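Local coordinates for phenazine biosynthesis protein, PhzF family (Bacillus anthracis, PDB 3EDN), which is a PhzF-family protein with a diaminopimelate epimerase-like fold, probably an isomerase-type enzyme related to phenazine biosynthesis, at residues 45-50 with 61-66; 56-61 with 95-100. All coordinates share one frame; numbering follows the deposited sequence.

How the interactions relate
The chain reaches 45-50 first, then 56-61, 61-66 and finally 95-100. Interaction 1 closes a short loop of ten residues and forms the antiparallel hairpin of strands 48-52 and 59-64. Interaction 2 closes a longer loop of 33 residues. That loop carries helix 74-86, and the chain returns as strand 95-100, parallel to strand 59-64. The two closures cross, because their segments alternate along the chain. They share Met61 and lie about 16 Å apart between centres. Strand 59-64 is therefore paired on both edges, with 48-52 and with 95-100. The contacts also touch directly, where Tyr63 OH packs on Thr100 CG2 at 3.6 Å.

Interaction 1 of 2, residues 45-50 with 61-66; sequences FNETSF and MRYFTP. With SO4 (sulfate ion), chain O.
Thr48 N donates to Phe64 O at 2.8 Å, nearly straight at 168°. Glu47 CA adds a weaker CA-H...O contact to Phe64 O at 3.3 Å. Phe64 N returns a bond to Thr48 O, and Phe50 and Arg62 are joined by a second reciprocal pair. These bonds make the antiparallel hairpin of strands 48-52 and 59-64, in a diaminopimelate epimerase-like fold. On one face the Phe50 and Phe64 rings meet obliquely with planes at 90°, Phe50 CE2 lying 3.5 Å from Phe64 CD2. Helix 33-43 also packs on Phe64. On the face of Ser49 and Tyr63, the Glu47 chain, reaching in from the preceding loop, bends at chi2 (-90°), which carries Glu47 OE2 to the edge of the Tyr63 ring, 3.4 Å from Tyr63 CD1. Ser49 OG donates to the syn lone pair of Glu47 OE2 at 2.7 Å and so steadies the carboxylate. The Tyr63 hydroxyl bonds to Thr77. Arg62 NH2 donates to sulfate O2 at 2.8 Å. The same ion, probably from the crystallisation liquor, is also bonded by Lys101 of this chain and by Glu34 N of the second subunit. Arg62 NE forms a salt bridge with Glu69.

Interaction 2 of 2, residues 56-61 with 95-100; sequences VADIRM and SLTIET
Asp58 and Thr97 interlock where strands 59-64 and 95-100 begin their parallel pairing. Asp58 N donates to Thr97 OG1 at 3.0 Å, and Thr97 N to Asp58 OD2 at 2.9 Å, on the anti side and tilted 26° out of the carboxylate plane. The Ala57 methyl is a small bump on this hydroxyl, CB 3.3 Å from Thr97 OG1. Leu96 CD1 packs on Asp58 CB. Backbone bonds continue the pairing, the shortest from Glu99 N to Ile59 O at 2.8 Å. On the face toward helix 74-86, chi1 of Ile59 (68°) sets CG1 between backbone N and carbonyl carbon and turns Ile59 CD1 to Leu96 CD2 at 4.0 Å. Ile81 fits against both side chains. Ile98 CG2 presses against CB and CG of selenomethionine Met61. On the opposite face Arg60 and Glu99 lie side by side, and Val56 CG2 lies against the Glu99 carboxylate, 3.5 Å from CD. Glu99 OE1 takes a hydrogen bond from Ser54, and OE2 forms a salt bridge with Lys2 of the second subunit. Arg60 donates to Ser53 O, and also to Asp29 O of the second subunit. At 4.3 Å, Arg60 NE and Glu99 OE1 probably attract only weakly; each side chain has nearer partners.

Interaction 1 of 2, residues 45-50 with 61-66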
ATOM      1  N   PHE A  45      -2.728 -14.472 -12.970  1.00 14.56           N
ATOM      2  CA  PHE A  45      -1.510 -15.271 -13.101  1.00 13.75           C
ATOM      3  C   PHE A  45      -1.073 -15.749 -11.731  1.00 13.29           C
ATOM      4  O   PHE A  45      -1.507 -15.222 -10.716  1.00 12.07           O
ATOM      5  CB  PHE A  45      -0.344 -14.483 -13.698  1.00 14.63           C
ATOM      6  CG  PHE A  45      -0.582 -13.953 -15.079  1.00 14.14           C
ATOM      7  CD1 PHE A  45      -1.663 -14.354 -15.858  1.00 16.23           C
ATOM      8  CD2 PHE A  45       0.318 -13.035 -15.605  1.00 15.54           C
ATOM      9  CE1 PHE A  45      -1.846 -13.825 -17.153  1.00 16.02           C
ATOM     10  CE2 PHE A  45       0.146 -12.512 -16.879  1.00 15.78           C
ATOM     11  CZ  PHE A  45      -0.934 -12.908 -17.655  1.00 15.68           C
ATOM     12  N   ASN A  46      -0.170 -16.719 -11.697  1.00 11.86           N
ATOM     13  CA  ASN A  46       0.362 -17.202 -10.433  1.00 11.23           C
ATOM     14  C   ASN A  46       0.932 -16.079  -9.568  1.00 11.82           C
ATOM     15  O   ASN A  46       0.864 -16.138  -8.334  1.00 12.19           O
ATOM     16  CB  ASN A  46       1.405 -18.301 -10.672  1.00 12.57           C
ATOM     17  CG  ASN A  46       2.592 -17.797 -11.430  1.00 13.23           C
ATOM     18  OD1 ASN A  46       2.626 -17.833 -12.669  1.00 16.21           O
ATOM     19  ND2 ASN A  46       3.570 -17.305 -10.706  1.00 12.17           N
ATOM     20  N   GLU A  47       1.501 -15.057 -10.216  1.00 10.88           N
ATOM     21  CA  GLU A  47       2.065 -13.924  -9.492  1.00 10.76           C
ATOM     22  C   GLU A  47       2.161 -12.719 -10.412  1.00  9.32           C
ATOM     23  O   GLU A  47       2.402 -12.861 -11.620  1.00 10.24           O
ATOM     24  CB  GLU A  47       3.444 -14.282  -8.924  1.00 11.09           C
ATOM     25  CG  GLU A  47       4.087 -13.218  -8.036  1.00 11.07           C
ATOM     26  CD  GLU A  47       4.952 -12.224  -8.800  1.00 11.39           C
ATOM     27  OE1 GLU A  47       5.242 -12.420 -10.006  1.00 12.55           O
ATOM     28  OE2 GLU A  47       5.324 -11.213  -8.163  1.00 11.55           O
ATOM     29  N   THR A  48       1.936 -11.541  -9.821  1.00  9.41           N
ATOM     30  CA  THR A  48       2.103 -10.229 -10.476  1.00  8.91           C
ATOM     31  C   THR A  48       2.966  -9.363  -9.565  1.00  8.58           C
ATOM     32  O   THR A  48       2.704  -9.282  -8.356  1.00  9.91           O
ATOM     33  CB  THR A  48       0.744  -9.549 -10.735  1.00  9.97           C
ATOM     34  OG1 THR A  48      -0.004 -10.348 -11.648  1.00 10.66           O
ATOM     35  CG2 THR A  48       0.924  -8.170 -11.357  1.00  9.43           C
ATOM     36  N   SER A  49       4.018  -8.775 -10.145  1.00  8.37           N
ATOM     37  CA  SER A  49       4.940  -7.870  -9.436  1.00  8.56           C
ATOM     38  C   SER A  49       4.688  -6.399  -9.763  1.00  8.24           C
ATOM     39  O   SER A  49       4.224  -6.035 -10.854  1.00  8.78           O
ATOM     40  CB  SER A  49       6.421  -8.145  -9.768  1.00  9.54           C
ATOM     41  OG  SER A  49       6.794  -9.506  -9.620  1.00 10.99           O
ATOM     42  N   PHE A  50       5.055  -5.559  -8.805  1.00  8.74           N
ATOM     43  CA  PHE A  50       4.810  -4.132  -8.864  1.00  8.96           C
ATOM     44  C   PHE A  50       6.104  -3.390  -8.569  1.00  8.18           C
ATOM     45  O   PHE A  50       6.713  -3.602  -7.520  1.00  8.94           O
ATOM     46  CB  PHE A  50       3.751  -3.795  -7.824  1.00  8.89           C
ATOM     47  CG  PHE A  50       2.434  -4.457  -8.109  1.00  9.20           C
ATOM     48  CD1 PHE A  50       1.469  -3.785  -8.846  1.00  9.62           C
ATOM     49  CD2 PHE A  50       2.176  -5.748  -7.680  1.00 10.08           C
ATOM     50  CE1 PHE A  50       0.261  -4.384  -9.148  1.00  8.68           C
ATOM     51  CE2 PHE A  50       0.969  -6.366  -7.992  1.00  8.76           C
ATOM     52  CZ  PHE A  50       0.011  -5.680  -8.716  1.00  8.65           C
HETATM   53  N   MSE A  61      10.213  -3.689  -4.871  1.00 11.40           N
HETATM   54  CA  MSE A  61       9.261  -4.546  -5.573  1.00 12.54           C
HETATM   55  C   MSE A  61       8.318  -5.165  -4.575  1.00 11.03           C
HETATM   56  O   MSE A  61       8.743  -5.592  -3.510  1.00 11.72           O
HETATM   57  CB  MSE A  61       9.984  -5.685  -6.290  1.00 13.86           C
HETATM   58  CG  MSE A  61      10.557  -5.329  -7.627  1.00 15.73           C
HETATM   59 SE   MSE A  61      11.063  -6.951  -8.603  0.75 18.23          SE
HETATM   60  CE  MSE A  61       9.398  -7.611  -8.977  1.00 17.42           C
ATOM     61  N   ARG A  62       7.039  -5.240  -4.923  1.00  8.91           N
ATOM     62  CA  ARG A  62       6.100  -6.050  -4.153  1.00 11.07           C
ATOM     63  C   ARG A  62       5.562  -7.144  -5.063  1.00 11.22           C
ATOM     64  O   ARG A  62       5.422  -6.942  -6.284  1.00 11.23           O
ATOM     65  CB  ARG A  62       4.986  -5.189  -3.547  1.00 10.41           C
ATOM     66  CG  ARG A  62       5.505  -4.251  -2.449  1.00 10.32           C
ATOM     67  CD  ARG A  62       4.418  -3.322  -1.906  1.00 11.12           C
ATOM     68  NE  ARG A  62       3.537  -3.987  -0.966  1.00 12.14           N
ATOM     69  CZ  ARG A  62       2.692  -3.364  -0.150  1.00 12.85           C
ATOM     70  NH1 ARG A  62       2.604  -2.024  -0.147  1.00 12.84           N
ATOM     71  NH2 ARG A  62       1.951  -4.085   0.683  1.00 13.01           N
ATOM     72  N   TYR A  63       5.253  -8.292  -4.462  1.00 10.98           N
ATOM     73  CA  TYR A  63       4.891  -9.508  -5.201  1.00 10.48           C
ATOM     74  C   TYR A  63       3.537 -10.006  -4.702  1.00 10.28           C
ATOM     75  O   TYR A  63       3.367 -10.168  -3.495  1.00 12.28           O
ATOM     76  CB  TYR A  63       5.920 -10.593  -4.913  1.00 10.81           C
ATOM     77  CG  TYR A  63       7.382 -10.198  -5.105  1.00 10.70           C
ATOM     78  CD1 TYR A  63       7.997 -10.264  -6.368  1.00 10.84           C
ATOM     79  CD2 TYR A  63       8.174  -9.835  -4.014  1.00 10.68           C
ATOM     80  CE1 TYR A  63       9.331  -9.946  -6.522  1.00 10.65           C
ATOM     81  CE2 TYR A  63       9.519  -9.500  -4.173  1.00 11.76           C
ATOM     82  CZ  TYR A  63      10.096  -9.573  -5.419  1.00 11.06           C
ATOM     83  OH  TYR A  63      11.433  -9.261  -5.589  1.00 10.75           O
ATOM     84  N   PHE A  64       2.580 -10.231  -5.601  1.00 10.75           N
ATOM     85  CA  PHE A  64       1.258 -10.701  -5.177  1.00 10.19           C
ATOM     86  C   PHE A  64       0.791 -11.895  -5.985  1.00 11.39           C
ATOM     87  O   PHE A  64       0.934 -11.911  -7.202  1.00 11.33           O
ATOM     88  CB  PHE A  64       0.203  -9.604  -5.368  1.00 11.38           C
ATOM     89  CG  PHE A  64       0.318  -8.465  -4.414  1.00 12.09           C
ATOM     90  CD1 PHE A  64      -0.502  -8.408  -3.293  1.00 12.66           C
ATOM     91  CD2 PHE A  64       1.225  -7.433  -4.645  1.00 10.73           C
ATOM     92  CE1 PHE A  64      -0.420  -7.350  -2.395  1.00 13.73           C
ATOM     93  CE2 PHE A  64       1.306  -6.375  -3.765  1.00 11.52           C
ATOM     94  CZ  PHE A  64       0.482  -6.334  -2.632  1.00 12.23           C
ATOM     95  N   THR A  65       0.243 -12.897  -5.305  1.00 11.06           N
ATOM     96  CA  THR A  65      -0.551 -13.911  -5.970  1.00 11.45           C
ATOM     97  C   THR A  65      -1.970 -13.341  -6.110  1.00 12.17           C
ATOM     98  O   THR A  65      -2.260 -12.244  -5.621  1.00 12.20           O
ATOM     99  CB  THR A  65      -0.593 -15.189  -5.135  1.00 11.75           C
ATOM    100  OG1 THR A  65      -1.312 -14.928  -3.928  1.00 11.87           O
ATOM    101  CG2 THR A  65       0.800 -15.621  -4.770  1.00 12.27           C
ATOM    102  N   PRO A  66      -2.861 -14.044  -6.820  1.00 11.61           N
ATOM    103  CA  PRO A  66      -4.241 -13.575  -6.889  1.00 11.98           C
ATOM    104  C   PRO A  66      -4.895 -13.362  -5.528  1.00 12.82           C
ATOM    105  O   PRO A  66      -5.850 -12.594  -5.421  1.00 13.95           O
ATOM    106  CB  PRO A  66      -4.944 -14.694  -7.666  1.00 12.56           C
ATOM    107  CG  PRO A  66      -3.866 -15.209  -8.564  1.00 12.45           C
ATOM    108  CD  PRO A  66      -2.645 -15.221  -7.681  1.00 11.64           C
TER
HETATM  109  S   SO4 O 302       1.355  -3.073   4.137  0.50 16.29           S
HETATM  110  O1  SO4 O 302       1.324  -1.655   4.473  0.50 18.05           O
HETATM  111  O2  SO4 O 302       0.560  -3.333   2.945  0.50 16.85           O
HETATM  112  O3  SO4 O 302       2.737  -3.491   3.931  0.50 17.17           O
HETATM  113  O4  SO4 O 302       0.778  -3.798   5.271  0.50 17.77           O

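Interaction 2 of 2, residues 56-61 with 95-100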
ATOM      1  N   VAL A  56      16.004   3.095   0.052  1.00 19.19           N
ATOM      2  CA  VAL A  56      17.207   2.389   0.502  1.00 18.07           C
ATOM      3  C   VAL A  56      17.833   1.485  -0.558  1.00 17.57           C
ATOM      4  O   VAL A  56      18.825   0.813  -0.277  1.00 17.47           O
ATOM      5  CB  VAL A  56      16.914   1.526   1.753  1.00 18.91           C
ATOM      6  CG1 VAL A  56      16.546   2.401   2.942  1.00 19.83           C
ATOM      7  CG2 VAL A  56      15.813   0.509   1.465  1.00 19.21           C
ATOM      8  N   ALA A  57      17.250   1.453  -1.752  1.00 15.58           N
ATOM      9  CA  ALA A  57      17.764   0.612  -2.856  1.00 15.51           C
ATOM     10  C   ALA A  57      17.422   1.251  -4.191  1.00 15.19           C
ATOM     11  O   ALA A  57      16.693   2.245  -4.231  1.00 15.54           O
ATOM     12  CB  ALA A  57      17.180  -0.795  -2.795  1.00 14.11           C
ATOM     13  N   ASP A  58      17.908   0.680  -5.290  1.00 14.62           N
ATOM     14  CA  ASP A  58      17.636   1.247  -6.604  1.00 14.62           C
ATOM     15  C   ASP A  58      16.131   1.276  -6.877  1.00 14.67           C
ATOM     16  O   ASP A  58      15.581   2.278  -7.347  1.00 15.50           O
ATOM     17  CB  ASP A  58      18.367   0.474  -7.701  1.00 16.19           C
ATOM     18  CG  ASP A  58      19.878   0.616  -7.604  1.00 18.03           C
ATOM     19  OD1 ASP A  58      20.366   1.765  -7.431  1.00 19.26           O
ATOM     20  OD2 ASP A  58      20.595  -0.407  -7.692  1.00 17.86           O
ATOM     21  N   ILE A  59      15.475   0.161  -6.580  1.00 12.59           N
ATOM     22  CA  ILE A  59      14.029   0.043  -6.710  1.00 13.43           C
ATOM     23  C   ILE A  59      13.479  -0.781  -5.567  1.00 12.74           C
ATOM     24  O   ILE A  59      14.238  -1.395  -4.822  1.00 11.75           O
ATOM     25  CB  ILE A  59      13.591  -0.605  -8.053  1.00 13.90           C
ATOM     26  CG1 ILE A  59      14.001  -2.080  -8.107  1.00 13.47           C
ATOM     27  CG2 ILE A  59      14.177   0.140  -9.238  1.00 14.09           C
ATOM     28  CD1 ILE A  59      13.319  -2.845  -9.261  1.00 14.14           C
ATOM     29  N   ARG A  60      12.156  -0.761  -5.426  1.00 12.10           N
ATOM     30  CA  ARG A  60      11.447  -1.625  -4.501  1.00 12.39           C
ATOM     31  C   ARG A  60      10.496  -2.480  -5.337  1.00 11.74           C
ATOM     32  O   ARG A  60      10.038  -2.063  -6.405  1.00 12.27           O
ATOM     33  CB  ARG A  60      10.682  -0.783  -3.475  1.00 12.30           C
ATOM     34  CG  ARG A  60       9.813  -1.537  -2.488  1.00 13.13           C
ATOM     35  CD  ARG A  60       9.441  -0.598  -1.314  1.00 14.16           C
ATOM     36  NE  ARG A  60       8.734   0.609  -1.765  1.00 14.52           N
ATOM     37  CZ  ARG A  60       7.412   0.771  -1.693  1.00 12.86           C
ATOM     38  NH1 ARG A  60       6.644  -0.175  -1.176  1.00 13.60           N
ATOM     39  NH2 ARG A  60       6.855   1.897  -2.138  1.00 13.21           N
HETATM   40  N   MSE A  61      10.213  -3.689  -4.871  1.00 11.40           N
HETATM   41  CA  MSE A  61       9.261  -4.546  -5.573  1.00 12.54           C
HETATM   42  C   MSE A  61       8.318  -5.165  -4.575  1.00 11.03           C
HETATM   43  O   MSE A  61       8.743  -5.592  -3.510  1.00 11.72           O
HETATM   44  CB  MSE A  61       9.984  -5.685  -6.290  1.00 13.86           C
HETATM   45  CG  MSE A  61      10.557  -5.329  -7.627  1.00 15.73           C
HETATM   46 SE   MSE A  61      11.063  -6.951  -8.603  0.75 18.23          SE
HETATM   47  CE  MSE A  61       9.398  -7.611  -8.977  1.00 17.42           C
ATOM     48  N   SER A  95      24.458  -4.185 -12.211  1.00 20.58           N
ATOM     49  CA  SER A  95      23.898  -4.685 -10.964  1.00 21.73           C
ATOM     50  C   SER A  95      22.839  -3.731 -10.430  1.00 21.52           C
ATOM     51  O   SER A  95      22.789  -2.554 -10.808  1.00 23.53           O
ATOM     52  CB  SER A  95      24.988  -4.918  -9.927  1.00 22.86           C
ATOM     53  OG  SER A  95      25.653  -3.714  -9.620  1.00 24.14           O
ATOM     54  N   LEU A  96      21.978  -4.261  -9.572  1.00 19.80           N
ATOM     55  CA  LEU A  96      20.824  -3.524  -9.075  1.00 18.68           C
ATOM     56  C   LEU A  96      20.568  -3.974  -7.644  1.00 17.13           C
ATOM     57  O   LEU A  96      20.792  -5.140  -7.317  1.00 17.30           O
ATOM     58  CB  LEU A  96      19.588  -3.839  -9.952  1.00 20.14           C
ATOM     59  CG  LEU A  96      18.283  -3.052  -9.786  1.00 20.80           C
ATOM     60  CD1 LEU A  96      18.436  -1.702 -10.451  1.00 21.62           C
ATOM     61  CD2 LEU A  96      17.060  -3.786 -10.347  1.00 20.64           C
ATOM     62  N   THR A  97      20.064  -3.084  -6.796  1.00 14.09           N
ATOM     63  CA  THR A  97      19.497  -3.526  -5.524  1.00 13.90           C
ATOM     64  C   THR A  97      17.984  -3.341  -5.511  1.00 13.05           C
ATOM     65  O   THR A  97      17.459  -2.354  -6.046  1.00 12.48           O
ATOM     66  CB  THR A  97      20.107  -2.790  -4.314  1.00 14.98           C
ATOM     67  OG1 THR A  97      19.980  -1.383  -4.522  1.00 15.51           O
ATOM     68  CG2 THR A  97      21.606  -3.148  -4.147  1.00 14.70           C
ATOM     69  N   ILE A  98      17.293  -4.309  -4.915  1.00 12.66           N
ATOM     70  CA  ILE A  98      15.839  -4.335  -4.855  1.00 12.65           C
ATOM     71  C   ILE A  98      15.404  -4.428  -3.401  1.00 12.97           C
ATOM     72  O   ILE A  98      15.715  -5.394  -2.701  1.00 14.59           O
ATOM     73  CB  ILE A  98      15.239  -5.550  -5.612  1.00 12.87           C
ATOM     74  CG1 ILE A  98      15.711  -5.600  -7.071  1.00 12.40           C
ATOM     75  CG2 ILE A  98      13.717  -5.513  -5.528  1.00 12.82           C
ATOM     76  CD1 ILE A  98      15.328  -6.892  -7.787  1.00 12.89           C
ATOM     77  N   GLU A  99      14.692  -3.413  -2.932  1.00 12.59           N
ATOM     78  CA  GLU A  99      14.106  -3.487  -1.609  1.00 13.75           C
ATOM     79  C   GLU A  99      12.896  -4.417  -1.605  1.00 13.53           C
ATOM     80  O   GLU A  99      11.969  -4.236  -2.397  1.00 14.55           O
ATOM     81  CB  GLU A  99      13.694  -2.106  -1.114  1.00 14.51           C
ATOM     82  CG  GLU A  99      13.197  -2.182   0.320  1.00 15.63           C
ATOM     83  CD  GLU A  99      12.682  -0.881   0.874  1.00 17.44           C
ATOM     84  OE1 GLU A  99      12.584   0.112   0.109  1.00 17.57           O
ATOM     85  OE2 GLU A  99      12.376  -0.881   2.095  1.00 18.04           O
ATOM     86  N   THR A 100      12.914  -5.419  -0.733  1.00 14.71           N
ATOM     87  CA  THR A 100      11.748  -6.287  -0.557  1.00 16.24           C
ATOM     88  C   THR A 100      11.460  -6.467   0.928  1.00 17.60           C
ATOM     89  O   THR A 100      12.258  -6.079   1.789  1.00 17.87           O
ATOM     90  CB  THR A 100      11.929  -7.702  -1.173  1.00 17.19           C
ATOM     91  OG1 THR A 100      12.712  -8.515  -0.290  1.00 18.67           O
ATOM     92  CG2 THR A 100      12.564  -7.638  -2.565  1.00 17.20           C
TER